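Local coordinates for type 3A cellulose-binding domain protein (Clostridium thermocellum, PDB 4B9P) that serves as the extracellular cellulose-binding module of an anti-sigma factor, probably sensing polysaccharide so that the sigma factor SigI2 is released, at residues E56-D61 against S68-T73. Sequence-based numbering, arbitrary orientation.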
loop_
_atom_site.group_PDB
_atom_site.type_symbol
_atom_site.label_atom_id
_atom_site.label_comp_id
_atom_site.label_asym_id
_atom_site.label_seq_id
_atom_site.Cartn_x
_atom_site.Cartn_y
_atom_site.Cartn_z
ATOM N N GLU A 56 4.881 -14.565 -0.461
ATOM C CA GLU A 56 4.580 -13.155 -0.734
ATOM C C GLU A 56 5.587 -12.245 -0.038
ATOM O O GLU A 56 5.781 -12.351 1.163
ATOM C CB GLU A 56 3.197 -12.828 -0.252
ATOM C CG GLU A 56 2.083 -13.542 -0.967
ATOM C CD GLU A 56 0.765 -13.022 -0.433
ATOM O OE1 GLU A 56 0.300 -13.543 0.619
ATOM O OE2 GLU A 56 0.225 -12.014 -0.962
ATOM N N ILE A 57 6.182 -11.319 -0.795
ATOM C CA ILE A 57 7.117 -10.342 -0.258
ATOM C C ILE A 57 6.707 -8.965 -0.748
ATOM O O ILE A 57 5.986 -8.814 -1.751
ATOM C CB ILE A 57 8.585 -10.661 -0.675
ATOM C CG1 ILE A 57 8.755 -10.559 -2.191
ATOM C CG2 ILE A 57 9.033 -12.021 -0.099
ATOM C CD1 ILE A 57 10.219 -10.492 -2.617
ATOM N N TYR A 58 7.190 -7.960 -0.044
ATOM C CA TYR A 58 7.002 -6.573 -0.392
ATOM C C TYR A 58 8.345 -5.992 -0.826
ATOM O O TYR A 58 9.373 -6.226 -0.165
ATOM C CB TYR A 58 6.546 -5.787 0.878
ATOM C CG TYR A 58 6.546 -4.295 0.644
ATOM C CD1 TYR A 58 5.451 -3.684 0.073
ATOM C CD2 TYR A 58 7.690 -3.524 0.902
ATOM C CE1 TYR A 58 5.440 -2.308 -0.202
ATOM C CE2 TYR A 58 7.701 -2.172 0.644
ATOM C CZ TYR A 58 6.597 -1.581 0.056
ATOM O OH TYR A 58 6.631 -0.253 -0.264
ATOM N N THR A 59 8.339 -5.178 -1.879
ATOM C CA THR A 59 9.487 -4.367 -2.152
ATOM C C THR A 59 9.053 -2.945 -2.530
ATOM O O THR A 59 8.030 -2.745 -3.189
ATOM C CB THR A 59 10.407 -4.986 -3.204
ATOM O OG1 THR A 59 11.646 -4.253 -3.272
ATOM C CG2 THR A 59 9.743 -5.021 -4.536
ATOM N N CYS A 60 9.841 -1.947 -2.106
ATOM C CA CYS A 60 9.649 -0.576 -2.548
ATOM C C CYS A 60 10.661 -0.290 -3.644
ATOM O O CYS A 60 11.858 -0.276 -3.395
ATOM C CB CYS A 60 9.839 0.399 -1.378
ATOM S SG CYS A 60 9.775 2.114 -1.887
ATOM N N ASP A 61 10.149 -0.118 -4.860
ATOM C CA ASP A 61 10.988 0.156 -5.995
ATOM C C ASP A 61 11.523 1.584 -5.972
ATOM O O ASP A 61 12.629 1.828 -6.465
ATOM C CB ASP A 61 10.228 -0.097 -7.296
ATOM C CG ASP A 61 10.162 -1.565 -7.655
ATOM O OD1 ASP A 61 10.938 -2.387 -7.105
ATOM O OD2 ASP A 61 9.330 -1.887 -8.510
ATOM N N SER A 68 14.981 3.384 1.240
ATOM C CA SER A 68 15.531 2.979 2.510
ATOM C C SER A 68 14.791 3.568 3.692
ATOM O O SER A 68 14.987 3.097 4.792
ATOM C CB SER A 68 17.036 3.286 2.594
ATOM O OG SER A 68 17.293 4.593 2.099
ATOM N N LYS A 69 13.943 4.558 3.466
ATOM C CA LYS A 69 13.110 5.138 4.534
ATOM C C LYS A 69 11.720 4.503 4.645
ATOM O O LYS A 69 10.937 4.857 5.527
ATOM C CB LYS A 69 13.001 6.697 4.386
ATOM C CG LYS A 69 14.363 7.354 4.593
ATOM C CD LYS A 69 14.287 8.854 4.414
ATOM C CE LYS A 69 15.692 9.443 4.589
ATOM N NZ LYS A 69 15.672 10.907 4.578
ATOM N N ILE A 70 11.420 3.574 3.730
ATOM C CA ILE A 70 10.119 2.934 3.636
ATOM C C ILE A 70 10.207 1.527 4.195
ATOM O O ILE A 70 11.204 0.839 3.950
ATOM C CB ILE A 70 9.665 2.849 2.121
ATOM C CG1 ILE A 70 9.681 4.227 1.448
ATOM C CG2 ILE A 70 8.294 2.209 2.084
ATOM C CD1 ILE A 70 8.850 5.312 2.176
ATOM N N THR A 71 9.167 1.109 4.909
ATOM C CA THR A 71 9.028 -0.282 5.331
ATOM C C THR A 71 7.745 -0.857 4.708
ATOM O O THR A 71 6.793 -0.119 4.476
ATOM C CB THR A 71 8.959 -0.419 6.871
ATOM O OG1 THR A 71 7.734 0.123 7.361
ATOM C CG2 THR A 71 10.088 0.354 7.525
ATOM N N GLY A 72 7.722 -2.153 4.441
ATOM C CA GLY A 72 6.493 -2.779 4.008
ATOM C C GLY A 72 6.452 -4.184 4.532
ATOM O O GLY A 72 7.480 -4.881 4.524
ATOM N N THR A 73 5.263 -4.623 4.930
ATOM C CA THR A 73 5.076 -5.945 5.474
ATOM C C THR A 73 3.805 -6.502 4.864
ATOM O O THR A 73 2.830 -5.771 4.677
ATOM C CB THR A 73 4.892 -5.859 7.013
ATOM O OG1 THR A 73 5.867 -4.972 7.589
ATOM C CG2 THR A 73 4.946 -7.268 7.665
#
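Y58 lays one face of its ring over the backbone of G72. The G72 CA stands 3.7 Å from the centroid of the Y58 ring, 22° off the ring normal, a CH-pi contact. G72 CA sits toward the rim of the ring, 3.4 Å from Y58 CD2. With no side chain on G72, the ring can lie this close to the main chain. A chi1 of 171° turns Y58 CG away from the backbone N and brings the ring over G72. The ring runs along the strand toward I70. There Y58 OH comes 3.8 Å from I70 CG2. The other branch of I70 meets C60: C60 SG lies 3.9 Å from I70 CG1.

Strands 56-61 and 70-73 run nearly antiparallel at 163°, but they belong to different sheets. T59 pairs through its backbone with R110, and T71 with G91. Strands 56-63 and 70-81 are the outermost of their sheets in the beta-sandwich of this family 3 module. The Y58 side chain also touches V88 and I90 of one sheet and I107 and I111 of the other. What joins the two strands is a CH-pi contact and apolar packing, away from the calcium site; the polar end of Y58 is hydrogen-bonded to S109 OG of strand 104-111, which helps fix the ring.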